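Local coordinates for protein endo-xylogalacturonan hydrolase A (PDB 4C2L) that cleaves the xylose-substituted galacturonan backbone of xylogalacturonan, a component of the hairy regions of pectin, at residues 152-155 against 156-160; 269-273 against 274-278. One frame throughout, in Å; residues are numbered along the deposited sequence. Where two conformers were deposited one is given.

Contact 1: residues 152-155 against 156-160. With SO4 (sulfate ion), chain G.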
loop_
_atom_site.group_PDB
_atom_site.type_symbol
_atom_site.label_atom_id
_atom_site.label_comp_id
_atom_site.label_asym_id
_atom_site.label_seq_id
_atom_site.Cartn_x
_atom_site.Cartn_y
_atom_site.Cartn_z
ATOM N N LYS A 152 11.398 -0.463 -8.233
ATOM C CA LYS A 152 11.337 -1.631 -9.108
ATOM C C LYS A 152 11.522 -2.922 -8.307
ATOM O O LYS A 152 12.471 -3.033 -7.531
ATOM C CB LYS A 152 12.477 -1.519 -10.136
ATOM C CG LYS A 152 12.621 -2.715 -11.058
ATOM C CD LYS A 152 13.808 -2.486 -11.988
ATOM C CE LYS A 152 14.122 -3.745 -12.780
ATOM N NZ LYS A 152 15.234 -3.440 -13.732
ATOM N N ASN A 153 10.597 -3.865 -8.478
ATOM C CA ASN A 153 10.742 -5.236 -7.973
ATOM C C ASN A 153 11.133 -5.349 -6.491
ATOM O O ASN A 153 12.142 -5.967 -6.147
ATOM C CB ASN A 153 11.704 -6.035 -8.866
ATOM C CG ASN A 153 11.238 -6.104 -10.308
ATOM O OD1 ASN A 153 10.036 -5.977 -10.587
ATOM N ND2 ASN A 153 12.184 -6.325 -11.244
ATOM N N PRO A 154 10.318 -4.770 -5.600
ATOM C CA PRO A 154 10.560 -4.977 -4.163
ATOM C C PRO A 154 10.313 -6.441 -3.808
ATOM O O PRO A 154 9.439 -7.078 -4.396
ATOM C CB PRO A 154 9.475 -4.119 -3.511
ATOM C CG PRO A 154 8.352 -4.132 -4.511
ATOM C CD PRO A 154 9.076 -4.023 -5.843
ATOM N N PRO A 155 11.077 -6.990 -2.850
ATOM C CA PRO A 155 10.814 -8.364 -2.408
ATOM C C PRO A 155 9.396 -8.512 -1.832
ATOM O O PRO A 155 8.794 -9.581 -1.921
ATOM C CB PRO A 155 11.822 -8.576 -1.271
ATOM C CG PRO A 155 12.863 -7.542 -1.444
ATOM C CD PRO A 155 12.303 -6.403 -2.262
ATOM N N ASN A 156 8.860 -7.431 -1.280
ATOM C CA ASN A 156 7.601 -7.494 -0.512
ATOM C C ASN A 156 6.997 -6.080 -0.624
ATOM O O ASN A 156 6.888 -5.547 -1.724
ATOM C CB ASN A 156 7.970 -7.885 0.940
ATOM C CG ASN A 156 6.819 -8.513 1.766
ATOM O OD1 ASN A 156 7.102 -9.176 2.775
ATOM N ND2 ASN A 156 5.572 -8.253 1.422
ATOM N N VAL A 157 6.625 -5.456 0.495
ATOM C CA VAL A 157 5.929 -4.155 0.446
ATOM C C VAL A 157 6.860 -3.079 -0.122
ATOM O O VAL A 157 8.057 -3.063 0.191
ATOM C CB VAL A 157 5.431 -3.759 1.862
ATOM C CG1 VAL A 157 4.840 -2.340 1.876
ATOM C CG2 VAL A 157 4.398 -4.794 2.331
ATOM N N PHE A 158 6.325 -2.189 -0.968
ATOM C CA PHE A 158 7.128 -1.078 -1.493
ATOM C C PHE A 158 7.387 -0.056 -0.382
ATOM O O PHE A 158 8.537 0.254 -0.058
ATOM C CB PHE A 158 6.385 -0.334 -2.611
ATOM C CG PHE A 158 6.371 -1.023 -3.952
ATOM C CD1 PHE A 158 5.362 -1.936 -4.287
ATOM C CD2 PHE A 158 7.295 -0.654 -4.929
ATOM C CE1 PHE A 158 5.309 -2.516 -5.560
ATOM C CE2 PHE A 158 7.253 -1.215 -6.207
ATOM C CZ PHE A 158 6.270 -2.155 -6.526
ATOM N N ASN A 159 6.314 0.510 0.171
ATOM C CA ASN A 159 6.430 1.622 1.113
ATOM C C ASN A 159 5.537 1.374 2.302
ATOM O O ASN A 159 4.382 0.964 2.148
ATOM C CB ASN A 159 5.928 2.928 0.466
ATOM C CG ASN A 159 6.695 3.289 -0.769
ATOM O OD1 ASN A 159 7.841 3.705 -0.683
ATOM N ND2 ASN A 159 6.081 3.098 -1.935
ATOM N N SER A 160 6.061 1.636 3.494
ATOM C CA SER A 160 5.281 1.537 4.717
ATOM C C SER A 160 5.505 2.800 5.554
ATOM O O SER A 160 6.628 3.312 5.588
ATOM C CB SER A 160 5.723 0.300 5.498
ATOM O OG SER A 160 5.008 0.183 6.709
HETATM S S SO4 G . 13.135 -2.846 -16.523
HETATM O O1 SO4 G . 11.678 -2.674 -16.313
HETATM O O2 SO4 G . 13.927 -1.858 -15.749
HETATM O O3 SO4 G . 13.436 -2.655 -17.954
HETATM O O4 SO4 G . 13.504 -4.219 -16.106
#
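Pro-154 lays its ring edge on one face of the Phe-158 ring, a CH-pi contact in which CG stands 3.4 Å from the ring centroid and only 5° off the normal. Neighbouring CD extends the apolar contact toward the rim, where Pro-154 CD lies 3.4 Å from Phe-158 CE2. The ring reaches this position because Phe-158 CG is anti to its own carbonyl carbon (chi1 -77°), which turns one ring face toward the proline. The chain bends back between them, and Pro-154 CB comes within 3.5 Å of Asn-156 O.

Polar and charged ends point elsewhere. Asn-156 ND2 bonds to Asn-187 O, and its side chain is about 7 Å from that of Asp-210, probably the proton donor. Lys-152, fully extended, grips a sulfate, probably from the crystallisation liquor, with NZ 2.9 Å from O2 and 3.0 Å from O4; Arg-150 holds the same ion.

The loop links strand 150-152 to strand 159-162 of the parallel beta-helix. Val-157 and Phe-158 make backbone bonds to strand 134-139, Phe-158 also packs on Met-175 of strand 168-176, and Pro-155 rests on Ala-120 of helix 118-126.

Contact 2: residues 269-273 against 274-278; sequences TYPSG and GDHGT
A type II' beta turn, Gly-273 to His-276, sits in the loop that leaves strand 266-269, and His-276 at its end folds back over the residues before it, onto Tyr-270. The turn is closed by His-276 N donating to Gly-273 O at 3.1 Å, with an N-H...O angle of 150°. Gly-274 fills the second position with the positive phi that defines this turn class; Gly-273 also has a positive phi, a region that glycine enters easily.

Across the loop, Tyr-270 CD2 lies 3.5 Å from His-276 CE1. The rings have centroids 5.0 Å apart and planes at 33°, an oblique pair. Tyr-270 CB meets a face of the imidazole, 4.2 Å from its centroid and shifted toward the rim. With CG anti to the carbonyl carbon (chi1 -56°), the imidazole leans back over the loop.

In this beta-helix of glycosyl hydrolase family 28, such loops connect successive strands. Here the carbonyls pack around the histidine: Pro-271 O is 3.1 Å from His-276 CB and has no hydrogen-bond partner in the model, whereas Ser-272 O, at the ring edge 3.4 Å from His-276 CD2, accepts from Tyr-310 OH. Both imidazole nitrogens are bonded, ND1 to Lys-242 O and NE2 to Glu-306 OE2, which would probably promote the doubly protonated form. A water lies 2.7 Å from Tyr-270 O and 2.9 Å from Gly-277 O, although further acceptors compete for its protons.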
loop_
_atom_site.group_PDB
_atom_site.type_symbol
_atom_site.label_atom_id
_atom_site.label_comp_id
_atom_site.label_asym_id
_atom_site.label_seq_id
_atom_site.Cartn_x
_atom_site.Cartn_y
_atom_site.Cartn_z
ATOM N N THR A 269 -12.433 -6.475 7.660
ATOM C CA THR A 269 -12.268 -6.556 9.108
ATOM C C THR A 269 -12.425 -8.005 9.554
ATOM O O THR A 269 -13.169 -8.769 8.960
ATOM C CB THR A 269 -13.277 -5.657 9.859
ATOM O OG1 THR A 269 -14.617 -6.028 9.503
ATOM C CG2 THR A 269 -13.060 -4.174 9.488
ATOM N N TYR A 270 -11.719 -8.365 10.620
ATOM C CA TYR A 270 -11.866 -9.675 11.226
ATOM C C TYR A 270 -13.198 -9.751 11.970
ATOM O O TYR A 270 -13.698 -8.744 12.453
ATOM C CB TYR A 270 -10.729 -9.921 12.211
ATOM C CG TYR A 270 -9.452 -10.378 11.541
ATOM C CD1 TYR A 270 -8.539 -9.454 11.021
ATOM C CD2 TYR A 270 -9.148 -11.739 11.445
ATOM C CE1 TYR A 270 -7.361 -9.877 10.402
ATOM C CE2 TYR A 270 -7.975 -12.167 10.835
ATOM C CZ TYR A 270 -7.090 -11.236 10.323
ATOM O OH TYR A 270 -5.925 -11.680 9.721
ATOM N N PRO A 271 -13.775 -10.951 12.057
ATOM C CA PRO A 271 -14.974 -11.094 12.891
ATOM C C PRO A 271 -14.603 -11.105 14.374
ATOM O O PRO A 271 -13.441 -10.870 14.723
ATOM C CB PRO A 271 -15.520 -12.452 12.460
ATOM C CG PRO A 271 -14.288 -13.220 12.095
ATOM C CD PRO A 271 -13.438 -12.203 11.357
ATOM N N SER A 272 -15.575 -11.369 15.251
ATOM C CA SER A 272 -15.276 -11.438 16.677
ATOM C C SER A 272 -14.735 -12.828 17.047
ATOM O O SER A 272 -14.455 -13.648 16.170
ATOM C CB SER A 272 -16.513 -11.098 17.511
ATOM O OG SER A 272 -17.573 -11.984 17.193
ATOM N N GLY A 273 -14.580 -13.079 18.343
ATOM C CA GLY A 273 -14.080 -14.376 18.812
ATOM C C GLY A 273 -12.565 -14.428 18.869
ATOM O O GLY A 273 -11.871 -13.550 18.346
ATOM N N GLY A 274 -12.042 -15.461 19.526
ATOM C CA GLY A 274 -10.604 -15.637 19.648
ATOM C C GLY A 274 -9.926 -14.408 20.210
ATOM O O GLY A 274 -10.384 -13.831 21.195
ATOM N N ASP A 275 -8.838 -13.999 19.568
ATOM C CA ASP A 275 -8.071 -12.845 20.008
ATOM C C ASP A 275 -8.407 -11.599 19.198
ATOM O O ASP A 275 -7.746 -10.572 19.339
ATOM C CB ASP A 275 -6.572 -13.141 19.900
ATOM C CG ASP A 275 -6.090 -14.102 20.973
ATOM O OD1 ASP A 275 -6.887 -14.447 21.878
ATOM O OD2 ASP A 275 -4.910 -14.506 20.915
ATOM N N HIS A 276 -9.433 -11.691 18.359
ATOM C CA HIS A 276 -9.789 -10.574 17.480
ATOM C C HIS A 276 -10.285 -9.418 18.276
ATOM O O HIS A 276 -10.902 -9.599 19.323
ATOM C CB HIS A 276 -10.848 -10.979 16.469
ATOM C CG HIS A 276 -10.473 -12.174 15.629
ATOM N ND1 HIS A 276 -9.237 -12.335 15.104
ATOM C CD2 HIS A 276 -11.219 -13.268 15.219
ATOM C CE1 HIS A 276 -9.193 -13.494 14.415
ATOM N NE2 HIS A 276 -10.409 -14.058 14.477
ATOM N N GLY A 277 -10.019 -8.210 17.788
ATOM C CA GLY A 277 -10.539 -7.003 18.400
ATOM C C GLY A 277 -11.640 -6.387 17.561
ATOM O O GLY A 277 -12.102 -6.981 16.582
ATOM N N THR A 278 -12.076 -5.194 17.948
ATOM C CA THR A 278 -13.125 -4.508 17.207
ATOM C C THR A 278 -12.457 -3.492 16.307
ATOM O O THR A 278 -11.412 -2.934 16.649
ATOM C CB THR A 278 -14.182 -3.830 18.124
ATOM O OG1 THR A 278 -14.910 -4.840 18.837
ATOM C CG2 THR A 278 -15.193 -3.008 17.297
HETATM O O HOH W 1 -12.639 -6.588 13.725
#

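Both contacts are local and lie in loops between strands of the beta-helix, though only contact 2 holds a classified beta turn. They differ in burial: contact 1 lies largely inside, its centre 9 Å from that of the chain, and contact 2 is at the surface, 23 Å away. Their centres are 28 Å apart and they do not touch. Contact 1 leads into strand 159-162 and contact 2 leaves strand 266-269, two members of the same parallel sheet. Each pairs a ring with aliphatic carbon, but contact 1 relies on proline against phenylalanine without a cross-segment hydrogen bond, whereas contact 2 adds a backbone turn bond, a nearby water and a polar imidazole tied to other loops.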